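Local structure of mandelate racemase/muconate lactonizing protein (Alicyclobacillus acidocaldarius LAA1, 3QLD) at residues T5-R10 and T372-L377; S12-F17 and R366-A371; A180-R185 and D213-Q218; V243-S248 and G262-L267. The protein belongs to the enolase superfamily, pairing an N-terminal capping domain with a C-terminal barrel of the TIM type. All blocks are in the same frame, centred on the assembly; numbering follows the deposited sequence.

Near its C-terminal end this chain returns to its N-terminal domain, and interactions 1 and 2 are two points on that return. Strands 3-15 and 369-376 serve both; the centres of the two interactions lie 18 Å apart, and they meet where Arg10 O faces Thr370 N at 2.6 Å, a probable hydrogen bond. Interactions 3 and 4 belong to the barrel, follow one another along the chain and come within about 5 Å at their nearest atoms without touching. Both are nested inside the loop that interaction 2 closes, about 19 Å and 17 Å from it between nearest atoms. A sulfate ion lies about 5 Å from the Trp373 side chain of interaction 1.

Interaction 1 (T5-R10 and T372-L377); sequences TCVLHR and TWSVDL
Thr372 faces His9 in the antiparallel pairing of strands 369-376 and 3-15, by which the end of the chain joins the sheet of the N-terminal capping domain. The two form a non-hydrogen-bonded pair, and Thr372 CG2 rests on Val7 CG1 at 3.8 Å. The His9 ring is engaged on the far side of its strand, where NE2 bonds to Gln35.

Trp373 comes next, in a hydrogen-bonded pair with Leu8: Leu8 N reaches Trp373 O at 2.8 Å, and Trp373 N returns the bond to Leu8 O. The indole CG stands anti to the backbone N (chi1 178°), which brings the CE3 and CZ3 atoms beside the leucine, the two side chains running the same way. Leu8 CG lies 3.6 Å from Trp373 CE3; helix 61-80 packs on this leucine through Trp65 and Val69.

Ser374 turns to the face of Val7, and its OG settles near both methyls of that valine, 3.6 Å from Val7 CG2. Val375 returns to the Cys6 and Leu8 face and forms the second hydrogen-bonded pair, exchanging two backbone bonds with Cys6. Past Asp376, which sits opposite Thr5, the chain leaves the strand, and Leu377 folds back over Thr5 and Cys6, with its CD1 3.8 Å from Thr5 C and its CD2 4.1 Å from Cys6 CB.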
loop_
_atom_site.group_PDB
_atom_site.type_symbol
_atom_site.label_atom_id
_atom_site.label_comp_id
_atom_site.label_asym_id
_atom_site.label_seq_id
_atom_site.Cartn_x
_atom_site.Cartn_y
_atom_site.Cartn_z
ATOM N N THR A 5 13.490 20.762 -16.201
ATOM C CA THR A 5 12.049 20.628 -16.332
ATOM C C THR A 5 11.606 19.137 -16.197
ATOM O O THR A 5 12.309 18.229 -16.622
ATOM C CB THR A 5 11.542 21.237 -17.683
ATOM O OG1 THR A 5 12.109 22.534 -17.863
ATOM C CG2 THR A 5 10.006 21.361 -17.708
ATOM N N CYS A 6 10.425 18.939 -15.603
ATOM C CA CYS A 6 9.752 17.619 -15.581
ATOM C C CYS A 6 8.405 17.874 -16.223
ATOM O O CYS A 6 7.704 18.885 -15.869
ATOM C CB CYS A 6 9.601 17.113 -14.152
ATOM S SG CYS A 6 8.569 15.663 -14.055
ATOM N N VAL A 7 8.044 17.042 -17.192
ATOM C CA VAL A 7 6.713 17.091 -17.781
ATOM C C VAL A 7 6.029 15.708 -17.579
ATOM O O VAL A 7 6.571 14.688 -17.962
ATOM C CB VAL A 7 6.776 17.366 -19.319
ATOM C CG1 VAL A 7 5.386 17.417 -19.897
ATOM C CG2 VAL A 7 7.598 18.671 -19.622
ATOM N N LEU A 8 4.837 15.720 -17.019
ATOM C CA LEU A 8 4.039 14.507 -16.860
ATOM C C LEU A 8 2.994 14.515 -17.892
ATOM O O LEU A 8 2.253 15.493 -18.079
ATOM C CB LEU A 8 3.389 14.458 -15.468
ATOM C CG LEU A 8 4.335 14.666 -14.294
ATOM C CD1 LEU A 8 3.558 14.767 -12.952
ATOM C CD2 LEU A 8 5.161 13.422 -14.300
ATOM N N HIS A 9 2.858 13.374 -18.541
ATOM C CA HIS A 9 1.892 13.239 -19.563
ATOM C C HIS A 9 0.922 12.146 -19.153
ATOM O O HIS A 9 1.324 11.007 -18.996
ATOM C CB HIS A 9 2.580 12.703 -20.829
ATOM C CG HIS A 9 3.705 13.561 -21.310
ATOM N ND1 HIS A 9 3.489 14.642 -22.149
ATOM C CD2 HIS A 9 5.041 13.519 -21.070
ATOM C CE1 HIS A 9 4.655 15.220 -22.423
ATOM N NE2 HIS A 9 5.611 14.572 -21.760
ATOM N N ARG A 10 -0.356 12.472 -19.091
ATOM C CA ARG A 10 -1.420 11.476 -18.921
ATOM C C ARG A 10 -2.013 11.060 -20.255
ATOM O O ARG A 10 -2.545 11.896 -21.010
ATOM C CB ARG A 10 -2.527 11.992 -17.973
ATOM C CG ARG A 10 -3.286 10.811 -17.390
ATOM C CD ARG A 10 -4.387 11.360 -16.500
ATOM N NE ARG A 10 -5.251 10.271 -16.133
ATOM C CZ ARG A 10 -5.843 10.197 -14.954
ATOM N NH1 ARG A 10 -6.595 9.137 -14.664
ATOM N NH2 ARG A 10 -5.625 11.171 -14.087
ATOM N N THR A 372 -1.600 17.245 -19.197
ATOM C CA THR A 372 -0.181 17.478 -19.247
ATOM C C THR A 372 0.192 18.520 -18.176
ATOM O O THR A 372 -0.495 19.578 -18.077
ATOM C CB THR A 372 0.249 17.976 -20.678
ATOM O OG1 THR A 372 -0.205 17.056 -21.665
ATOM C CG2 THR A 372 1.783 18.109 -20.837
ATOM N N TRP A 373 1.229 18.216 -17.384
ATOM C CA TRP A 373 1.682 19.102 -16.325
ATOM C C TRP A 373 3.201 19.275 -16.403
ATOM O O TRP A 373 3.911 18.297 -16.429
ATOM C CB TRP A 373 1.291 18.514 -14.978
ATOM C CG TRP A 373 1.740 19.286 -13.775
ATOM C CD1 TRP A 373 1.123 20.373 -13.223
ATOM C CD2 TRP A 373 2.870 18.989 -12.949
ATOM N NE1 TRP A 373 1.827 20.780 -12.105
ATOM C CE2 TRP A 373 2.882 19.923 -11.904
ATOM C CE3 TRP A 373 3.883 18.000 -12.992
ATOM C CZ2 TRP A 373 3.864 19.925 -10.918
ATOM C CZ3 TRP A 373 4.843 17.992 -12.016
ATOM C CH2 TRP A 373 4.828 18.960 -10.978
ATOM N N SER A 374 3.681 20.517 -16.409
ATOM C CA SER A 374 5.110 20.811 -16.522
ATOM C C SER A 374 5.545 21.627 -15.370
ATOM O O SER A 374 4.786 22.507 -14.877
ATOM C CB SER A 374 5.412 21.617 -17.761
ATOM O OG SER A 374 4.857 20.959 -18.881
ATOM N N VAL A 375 6.754 21.371 -14.918
ATOM C CA VAL A 375 7.255 22.165 -13.825
ATOM C C VAL A 375 8.721 22.533 -13.992
ATOM O O VAL A 375 9.560 21.688 -14.377
ATOM C CB VAL A 375 6.998 21.455 -12.477
ATOM C CG1 VAL A 375 7.952 20.279 -12.239
ATOM C CG2 VAL A 375 6.988 22.454 -11.309
ATOM N N ASP A 376 9.007 23.809 -13.723
ATOM C CA ASP A 376 10.367 24.301 -13.616
ATOM C C ASP A 376 10.936 23.641 -12.370
ATOM O O ASP A 376 10.426 23.839 -11.260
ATOM C CB ASP A 376 10.364 25.829 -13.483
ATOM C CG ASP A 376 11.736 26.428 -13.574
ATOM O OD1 ASP A 376 12.708 25.902 -12.947
ATOM O OD2 ASP A 376 11.856 27.442 -14.304
ATOM N N LEU A 377 11.989 22.852 -12.547
ATOM C CA LEU A 377 12.514 22.096 -11.422
ATOM C C LEU A 377 13.274 22.969 -10.452
ATOM O O LEU A 377 13.344 22.624 -9.288
ATOM C CB LEU A 377 13.330 20.895 -11.875
ATOM C CG LEU A 377 12.536 19.689 -12.380
ATOM C CD1 LEU A 377 13.534 18.675 -12.975
ATOM C CD2 LEU A 377 11.690 19.037 -11.236
#

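Interaction 2 (S12-F17 and R366-A371); sequences SLPLKF and RRFSTA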
loop_
_atom_site.group_PDB
_atom_site.type_symbol
_atom_site.label_atom_id
_atom_site.label_comp_id
_atom_site.label_asym_id
_atom_site.label_seq_id
_atom_site.Cartn_x
_atom_site.Cartn_y
_atom_site.Cartn_z
ATOM N N SER A 12 -4.168 8.318 -22.921
ATOM C CA SER A 12 -5.207 7.323 -23.099
ATOM C C SER A 12 -5.003 6.712 -24.490
ATOM O O SER A 12 -5.180 7.424 -25.469
ATOM C CB SER A 12 -6.569 7.958 -23.026
ATOM O OG SER A 12 -7.554 6.930 -23.165
ATOM N N LEU A 13 -4.613 5.428 -24.564
ATOM C CA LEU A 13 -4.299 4.774 -25.862
ATOM C C LEU A 13 -5.395 3.773 -26.281
ATOM O O LEU A 13 -5.694 2.826 -25.554
ATOM C CB LEU A 13 -2.955 4.019 -25.810
ATOM C CG LEU A 13 -1.597 4.719 -25.888
ATOM C CD1 LEU A 13 -1.342 5.442 -24.581
ATOM C CD2 LEU A 13 -0.519 3.679 -26.114
ATOM N N PRO A 14 -5.978 3.945 -27.466
ATOM C CA PRO A 14 -6.942 2.921 -27.847
ATOM C C PRO A 14 -6.288 1.539 -28.040
ATOM O O PRO A 14 -5.198 1.414 -28.624
ATOM C CB PRO A 14 -7.497 3.429 -29.176
ATOM C CG PRO A 14 -7.317 4.893 -29.114
ATOM C CD PRO A 14 -5.972 5.058 -28.428
ATOM N N LEU A 15 -6.988 0.518 -27.540
ATOM C CA LEU A 15 -6.561 -0.874 -27.667
ATOM C C LEU A 15 -7.156 -1.491 -28.935
ATOM O O LEU A 15 -8.268 -1.122 -29.315
ATOM C CB LEU A 15 -7.034 -1.635 -26.451
ATOM C CG LEU A 15 -6.423 -1.193 -25.116
ATOM C CD1 LEU A 15 -7.343 -1.618 -24.008
ATOM C CD2 LEU A 15 -5.046 -1.787 -24.924
ATOM N N LYS A 16 -6.441 -2.410 -29.585
ATOM C CA LYS A 16 -6.979 -3.122 -30.768
ATOM C C LYS A 16 -8.381 -3.752 -30.509
ATOM O O LYS A 16 -9.287 -3.695 -31.366
ATOM C CB LYS A 16 -5.988 -4.192 -31.244
ATOM C CG LYS A 16 -4.810 -3.657 -32.134
ATOM C CD LYS A 16 -4.651 -4.463 -33.452
ATOM C CE LYS A 16 -3.208 -4.920 -33.737
ATOM N NZ LYS A 16 -2.353 -4.014 -34.587
ATOM N N PHE A 17 -8.565 -4.346 -29.334
ATOM C CA PHE A 17 -9.905 -4.806 -28.904
ATOM C C PHE A 17 -9.959 -4.686 -27.383
ATOM O O PHE A 17 -8.922 -4.515 -26.765
ATOM C CB PHE A 17 -10.133 -6.260 -29.354
ATOM C CG PHE A 17 -9.109 -7.211 -28.846
ATOM C CD1 PHE A 17 -9.312 -7.903 -27.656
ATOM C CD2 PHE A 17 -7.919 -7.425 -29.560
ATOM C CE1 PHE A 17 -8.352 -8.798 -27.160
ATOM C CE2 PHE A 17 -6.961 -8.303 -29.078
ATOM C CZ PHE A 17 -7.184 -8.998 -27.849
ATOM N N ARG A 366 1.494 13.298 -28.006
ATOM C CA ARG A 366 0.628 14.461 -27.977
ATOM C C ARG A 366 -0.828 14.147 -28.275
ATOM O O ARG A 366 -1.723 14.634 -27.546
ATOM C CB ARG A 366 1.153 15.534 -28.912
ATOM C CG ARG A 366 2.093 16.462 -28.219
ATOM C CD ARG A 366 1.711 17.940 -28.577
ATOM N NE ARG A 366 1.070 18.029 -29.910
ATOM C CZ ARG A 366 0.404 19.082 -30.394
ATOM N NH1 ARG A 366 0.280 20.216 -29.689
ATOM N NH2 ARG A 366 -0.131 19.002 -31.607
ATOM N N ARG A 367 -1.082 13.303 -29.287
ATOM C CA ARG A 367 -2.469 12.937 -29.618
ATOM C C ARG A 367 -3.174 12.199 -28.470
ATOM O O ARG A 367 -4.360 12.463 -28.218
ATOM C CB ARG A 367 -2.587 12.132 -30.926
ATOM C CG ARG A 367 -4.081 11.596 -31.267
ATOM C CD ARG A 367 -5.148 12.735 -31.594
ATOM N NE ARG A 367 -6.528 12.218 -31.804
ATOM C CZ ARG A 367 -7.437 11.964 -30.845
ATOM N NH1 ARG A 367 -7.148 12.140 -29.544
ATOM N NH2 ARG A 367 -8.652 11.512 -31.183
ATOM N N PHE A 368 -2.448 11.294 -27.796
ATOM C CA PHE A 368 -3.044 10.448 -26.795
ATOM C C PHE A 368 -3.162 11.148 -25.412
ATOM O O PHE A 368 -3.770 10.578 -24.495
ATOM C CB PHE A 368 -2.231 9.143 -26.676
ATOM C CG PHE A 368 -2.237 8.293 -27.932
ATOM C CD1 PHE A 368 -3.401 8.165 -28.700
ATOM C CD2 PHE A 368 -1.109 7.542 -28.293
ATOM C CE1 PHE A 368 -3.441 7.335 -29.831
ATOM C CE2 PHE A 368 -1.116 6.707 -29.426
ATOM C CZ PHE A 368 -2.281 6.591 -30.201
ATOM N N SER A 369 -2.614 12.368 -25.286
ATOM C CA SER A 369 -2.601 13.116 -24.005
ATOM C C SER A 369 -3.966 13.627 -23.528
ATOM O O SER A 369 -4.700 14.295 -24.247
ATOM C CB SER A 369 -1.577 14.251 -24.045
ATOM O OG SER A 369 -0.250 13.746 -23.871
ATOM N N THR A 370 -4.349 13.276 -22.310
ATOM C CA THR A 370 -5.617 13.791 -21.787
ATOM C C THR A 370 -5.331 14.828 -20.751
ATOM O O THR A 370 -6.247 15.557 -20.300
ATOM C CB THR A 370 -6.485 12.732 -21.126
ATOM O OG1 THR A 370 -5.776 12.158 -20.038
ATOM C CG2 THR A 370 -6.903 11.675 -22.116
ATOM N N ALA A 371 -4.075 14.894 -20.347
ATOM C CA ALA A 371 -3.610 15.920 -19.400
ATOM C C ALA A 371 -2.092 16.048 -19.486
ATOM O O ALA A 371 -1.351 15.061 -19.829
ATOM C CB ALA A 371 -4.051 15.592 -17.950
#
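Ser12 N donates a hydrogen bond to Phe368 O at 2.8 Å, the single backbone link between these two segments. The donor is tilted 23° from the carbonyl plane, although the N-H itself points well at the oxygen (161°). Around this bond gather the side chains. Leu13 CG approaches the Phe368 ring in an off-centre CH-pi contact, 4.2 Å from the ring centroid and 3.7 Å from Phe368 CD2, so that the leucine lies across the ring. On the CE1 side of the same ring lies Pro14, whose CD is 3.7 Å from Phe368 CE1. With CG anti to its own carbonyl carbon (chi1 -64°), Phe368 extends its ring toward the strand, CB passing 3.6 Å from Ser12 O. Thr370 adds a small apolar touch, its CG2 3.8 Å from Ser12 CB.

Further out, the chain around Phe368 passes from helix 362-368 into strand 369-376, and Leu11 and Gln333 also pack on the phenylalanine. Just beyond, Thr370 and Ala371 both face Arg10 in a classic beta bulge that interrupts strand 369-376. Ser12 OG turns to Glu28 on strand 25-38, while Leu13 also packs on Thr302 and Phe331.

The chemistry is therefore divided: one backbone bond ties Phe368 to strand 3-15, and apolar contacts, most of them with one aromatic ring, do the rest at the protein surface.

Interaction 3 (A180-R185 and D213-Q218); sequences AIKAVR and DAYDLQ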
loop_
_atom_site.group_PDB
_atom_site.type_symbol
_atom_site.label_atom_id
_atom_site.label_comp_id
_atom_site.label_asym_id
_atom_site.label_seq_id
_atom_site.Cartn_x
_atom_site.Cartn_y
_atom_site.Cartn_z
ATOM N N ALA A 180 -7.767 -28.698 -19.021
ATOM C CA ALA A 180 -7.015 -27.851 -19.922
ATOM C C ALA A 180 -5.538 -28.205 -19.926
ATOM O O ALA A 180 -4.970 -28.388 -21.011
ATOM C CB ALA A 180 -7.222 -26.348 -19.579
ATOM N N ILE A 181 -4.897 -28.233 -18.742
ATOM C CA ILE A 181 -3.457 -28.501 -18.654
ATOM C C ILE A 181 -3.061 -29.889 -19.199
ATOM O O ILE A 181 -2.067 -29.990 -19.929
ATOM C CB ILE A 181 -2.875 -28.298 -17.206
ATOM C CG1 ILE A 181 -3.100 -26.843 -16.745
ATOM C CG2 ILE A 181 -1.390 -28.733 -17.149
ATOM C CD1 ILE A 181 -2.968 -26.623 -15.224
ATOM N N LYS A 182 -3.806 -30.909 -18.802
ATOM C CA LYS A 182 -3.619 -32.312 -19.305
ATOM C C LYS A 182 -3.593 -32.325 -20.862
ATOM O O LYS A 182 -2.617 -32.820 -21.469
ATOM C CB LYS A 182 -4.694 -33.227 -18.713
ATOM C CG LYS A 182 -4.707 -34.766 -19.088
ATOM C CD LYS A 182 -5.898 -35.484 -18.398
ATOM C CE LYS A 182 -7.243 -35.313 -19.150
ATOM N NZ LYS A 182 -8.522 -35.175 -18.321
ATOM N N ALA A 183 -4.596 -31.692 -21.468
ATOM C CA ALA A 183 -4.744 -31.637 -22.934
ATOM C C ALA A 183 -3.604 -30.898 -23.587
ATOM O O ALA A 183 -3.002 -31.379 -24.576
ATOM C CB ALA A 183 -6.115 -31.034 -23.320
ATOM N N VAL A 184 -3.228 -29.756 -23.014
ATOM C CA VAL A 184 -2.153 -29.033 -23.588
ATOM C C VAL A 184 -0.823 -29.772 -23.470
ATOM O O VAL A 184 -0.066 -29.862 -24.453
ATOM C CB VAL A 184 -2.124 -27.611 -23.083
ATOM C CG1 VAL A 184 -0.959 -26.861 -23.634
ATOM C CG2 VAL A 184 -3.463 -26.951 -23.439
ATOM N N ARG A 185 -0.544 -30.330 -22.292
ATOM C CA ARG A 185 0.672 -31.117 -22.059
ATOM C C ARG A 185 0.810 -32.359 -22.995
ATOM O O ARG A 185 1.903 -32.669 -23.431
ATOM C CB ARG A 185 0.695 -31.629 -20.601
ATOM C CG ARG A 185 1.991 -32.449 -20.242
ATOM C CD ARG A 185 3.249 -31.798 -20.785
ATOM N NE ARG A 185 3.792 -30.680 -19.995
ATOM C CZ ARG A 185 4.558 -29.693 -20.450
ATOM N NH1 ARG A 185 4.840 -29.566 -21.749
ATOM N NH2 ARG A 185 5.003 -28.764 -19.595
ATOM N N ASP A 213 0.983 -31.422 -10.373
ATOM C CA ASP A 213 2.412 -31.718 -10.425
ATOM C C ASP A 213 2.731 -32.720 -11.535
ATOM O O ASP A 213 3.877 -32.783 -12.000
ATOM C CB ASP A 213 2.836 -32.347 -9.081
ATOM C CG ASP A 213 3.057 -31.306 -7.983
ATOM O OD1 ASP A 213 3.044 -30.073 -8.264
ATOM O OD2 ASP A 213 3.219 -31.735 -6.815
ATOM N N ALA A 214 1.732 -33.481 -11.950
ATOM C CA ALA A 214 2.000 -34.529 -12.968
ATOM C C ALA A 214 2.389 -33.926 -14.343
ATOM O O ALA A 214 2.975 -34.629 -15.183
ATOM C CB ALA A 214 0.846 -35.470 -13.069
ATOM N N TYR A 215 2.102 -32.623 -14.551
ATOM C CA TYR A 215 2.286 -31.983 -15.857
ATOM C C TYR A 215 3.489 -31.131 -16.084
ATOM O O TYR A 215 3.599 -30.513 -17.180
ATOM C CB TYR A 215 0.982 -31.254 -16.260
ATOM C CG TYR A 215 -0.194 -32.150 -16.087
ATOM C CD1 TYR A 215 -0.348 -33.288 -16.886
ATOM C CD2 TYR A 215 -1.138 -31.923 -15.102
ATOM C CE1 TYR A 215 -1.436 -34.156 -16.704
ATOM C CE2 TYR A 215 -2.191 -32.773 -14.899
ATOM C CZ TYR A 215 -2.334 -33.904 -15.716
ATOM O OH TYR A 215 -3.406 -34.760 -15.528
ATOM N N ASP A 216 4.352 -31.059 -15.059
ATOM C CA ASP A 216 5.617 -30.355 -15.106
ATOM C C ASP A 216 5.506 -28.879 -15.557
ATOM O O ASP A 216 6.241 -28.445 -16.423
ATOM C CB ASP A 216 6.633 -31.155 -15.968
ATOM C CG ASP A 216 6.759 -32.622 -15.514
ATOM O OD1 ASP A 216 6.253 -33.014 -14.406
ATOM O OD2 ASP A 216 7.374 -33.390 -16.292
ATOM N N LEU A 217 4.570 -28.133 -14.938
ATOM C CA LEU A 217 4.417 -26.670 -15.158
ATOM C C LEU A 217 5.668 -25.988 -14.732
ATOM O O LEU A 217 6.274 -26.389 -13.759
ATOM C CB LEU A 217 3.207 -26.159 -14.320
ATOM C CG LEU A 217 1.840 -26.691 -14.679
ATOM C CD1 LEU A 217 0.797 -26.310 -13.626
ATOM C CD2 LEU A 217 1.400 -26.163 -16.071
ATOM N N GLN A 218 6.040 -24.935 -15.413
ATOM C CA GLN A 218 7.148 -24.118 -15.005
ATOM C C GLN A 218 6.870 -23.432 -13.633
ATOM O O GLN A 218 7.790 -23.262 -12.827
ATOM C CB GLN A 218 7.388 -23.088 -16.095
ATOM C CG GLN A 218 8.667 -22.344 -15.963
ATOM C CD GLN A 218 8.852 -21.374 -17.113
ATOM O OE1 GLN A 218 8.391 -20.220 -17.054
ATOM N NE2 GLN A 218 9.451 -21.852 -18.189
HETATM O O HOH W 1 6.691 -26.514 -18.581
#
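Bends at chi2 (43°) and chi3 (81°) curl the Arg185 side chain so that its guanidinium comes up beside the backbone of Tyr215, while the tyrosine ring, with CG anti to its carbonyl carbon, swings out over helix 180-185. Arg185 NE gives a nearly straight hydrogen bond to Tyr215 O at 2.8 Å, and the oxygen lies within 3° of the guanidinium plane. NH2 adds weak bonds to the same oxygen and to Asp216 O. A water then donates to Asp216 O at 2.9 Å and accepts a weak bond from Arg185 NH2. NH1 has its own partners, the carbonyls of Tyr188 and Leu191, so one arginine gathers several backbone oxygens.

This is a barrel contact: helix 178-187 meets the loop that leads from helix 206-211 into strand 220-221. The Tyr215 ring is sandwiched, with Ala214 CB over one face and Lys182 CA over the opposite one, 4.2 Å from the ring centroid. The lysine chain then runs alongside the tyrosine, its CB 3.8 Å from Tyr215 OH. Ile181 adds an apolar contact at the foot of the tyrosine side chain: its CG2 sits 3.6 Å from Tyr215 CB and 3.9 Å from Leu217 CD2.

Interaction 4 (V243-S248 and G262-L267); sequences VCLDES and GAARVL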
loop_
_atom_site.group_PDB
_atom_site.type_symbol
_atom_site.label_atom_id
_atom_site.label_comp_id
_atom_site.label_asym_id
_atom_site.label_seq_id
_atom_site.Cartn_x
_atom_site.Cartn_y
_atom_site.Cartn_z
ATOM N N VAL A 243 5.724 -22.367 -6.948
ATOM C CA VAL A 243 4.756 -21.261 -6.927
ATOM C C VAL A 243 5.480 -20.005 -7.377
ATOM O O VAL A 243 6.609 -19.781 -6.999
ATOM C CB VAL A 243 4.187 -21.047 -5.481
ATOM C CG1 VAL A 243 3.377 -19.739 -5.422
ATOM C CG2 VAL A 243 3.342 -22.263 -5.128
ATOM N N CYS A 244 4.790 -19.164 -8.165
ATOM C CA CYS A 244 5.297 -17.866 -8.597
ATOM C C CYS A 244 4.441 -16.774 -7.950
ATOM O O CYS A 244 3.229 -16.904 -7.922
ATOM C CB CYS A 244 5.100 -17.738 -10.091
ATOM S SG CYS A 244 5.717 -16.157 -10.726
ATOM N N LEU A 245 5.083 -15.741 -7.402
ATOM C CA LEU A 245 4.321 -14.628 -6.880
ATOM C C LEU A 245 4.581 -13.408 -7.768
ATOM O O LEU A 245 5.713 -13.182 -8.227
ATOM C CB LEU A 245 4.696 -14.317 -5.419
ATOM C CG LEU A 245 4.442 -15.495 -4.469
ATOM C CD1 LEU A 245 4.897 -15.046 -3.024
ATOM C CD2 LEU A 245 3.016 -15.934 -4.453
ATOM N N ASP A 246 3.526 -12.615 -7.953
ATOM C CA ASP A 246 3.614 -11.339 -8.698
ATOM C C ASP A 246 3.238 -10.293 -7.610
ATOM O O ASP A 246 4.143 -9.811 -6.936
ATOM C CB ASP A 246 2.684 -11.406 -9.924
ATOM C CG ASP A 246 2.465 -10.085 -10.639
ATOM O OD1 ASP A 246 3.102 -9.091 -10.326
ATOM O OD2 ASP A 246 1.608 -10.073 -11.535
ATOM N N GLU A 247 1.958 -10.024 -7.432
ATOM C CA GLU A 247 1.510 -8.846 -6.620
ATOM C C GLU A 247 1.701 -9.072 -5.124
ATOM O O GLU A 247 1.842 -8.116 -4.345
ATOM C CB GLU A 247 0.088 -8.344 -7.027
ATOM C CG GLU A 247 -1.033 -9.271 -6.614
ATOM C CD GLU A 247 -1.378 -10.292 -7.722
ATOM O OE1 GLU A 247 -2.504 -10.800 -7.647
ATOM O OE2 GLU A 247 -0.556 -10.561 -8.666
ATOM N N SER A 248 1.830 -10.345 -4.738
ATOM C CA SER A 248 2.152 -10.668 -3.341
ATOM C C SER A 248 3.517 -10.264 -2.893
ATOM O O SER A 248 3.797 -10.387 -1.701
ATOM C CB SER A 248 1.981 -12.170 -3.067
ATOM O OG SER A 248 0.621 -12.536 -3.106
ATOM N N GLY A 262 9.637 -20.202 2.570
ATOM C CA GLY A 262 9.583 -21.230 1.510
ATOM C C GLY A 262 8.208 -21.109 0.845
ATOM O O GLY A 262 7.577 -22.120 0.529
ATOM N N ALA A 263 7.710 -19.881 0.715
ATOM C CA ALA A 263 6.329 -19.693 0.276
ATOM C C ALA A 263 6.240 -19.709 -1.250
ATOM O O ALA A 263 5.116 -19.800 -1.825
ATOM C CB ALA A 263 5.779 -18.366 0.765
ATOM N N ALA A 264 7.391 -19.484 -1.904
ATOM C CA ALA A 264 7.412 -19.537 -3.380
ATOM C C ALA A 264 8.823 -19.765 -3.887
ATOM O O ALA A 264 9.822 -19.519 -3.178
ATOM C CB ALA A 264 6.816 -18.256 -4.033
ATOM N N ARG A 265 8.891 -20.150 -5.145
ATOM C CA ARG A 265 10.184 -20.444 -5.759
ATOM C C ARG A 265 10.484 -19.642 -7.025
ATOM O O ARG A 265 11.596 -19.760 -7.544
ATOM C CB ARG A 265 10.348 -21.969 -6.028
ATOM C CG ARG A 265 10.311 -22.765 -4.764
ATOM C CD ARG A 265 10.903 -24.157 -4.946
ATOM N NE ARG A 265 10.014 -25.129 -5.575
ATOM C CZ ARG A 265 9.225 -25.937 -4.868
ATOM N NH1 ARG A 265 8.443 -26.832 -5.466
ATOM N NH2 ARG A 265 9.234 -25.828 -3.539
ATOM N N VAL A 266 9.509 -18.882 -7.542
ATOM C CA VAL A 266 9.670 -18.075 -8.743
ATOM C C VAL A 266 9.087 -16.680 -8.532
ATOM O O VAL A 266 8.025 -16.572 -7.909
ATOM C CB VAL A 266 8.963 -18.759 -9.943
ATOM C CG1 VAL A 266 8.953 -17.879 -11.211
ATOM C CG2 VAL A 266 9.685 -20.062 -10.272
ATOM N N LEU A 267 9.806 -15.653 -9.016
ATOM C CA LEU A 267 9.365 -14.254 -8.877
ATOM C C LEU A 267 9.039 -13.694 -10.246
ATOM O O LEU A 267 9.890 -13.773 -11.163
ATOM C CB LEU A 267 10.454 -13.427 -8.160
ATOM C CG LEU A 267 10.171 -11.911 -7.968
ATOM C CD1 LEU A 267 8.979 -11.718 -6.998
ATOM C CD2 LEU A 267 11.418 -11.220 -7.401
#
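Cys244 and Leu245 pair in parallel with Val266 and Leu267, Val243 O accepting from Arg265 N at 3.0 Å and from Val266 N at 3.1 Å while Leu245 N donates to Val266 O, which also receives a CA-H contact from Cys244.

Ala264 fills one side: its CB lies 3.3 Å from Val243 O and 3.7 Å from Leu245 CG, with Val243 CG1 a little farther off. Thr258 of helix 252-261 packs on both Ala264 and Leu245. On the opposite face of the sheet, Cys244 SG and Val266 CG1 each stand anti to their backbone N, and the sulfur meets that methyl at 3.7 Å; Trp295 of the next strand packs on both residues. Arg265 directs its NH1 away to Leu239 O. The two strands bracket helix 252-261 in a beta-alpha-beta unit of the barrel; the helix ends in a Schellman motif with Gly262 at C-prime.

Because the pairing is buried, these backbone bonds carry its polar demands, and Val243 O is gripped twice. Ala263 O, buried close to Val243, finds no partner in the model, which probably carries some energetic cost.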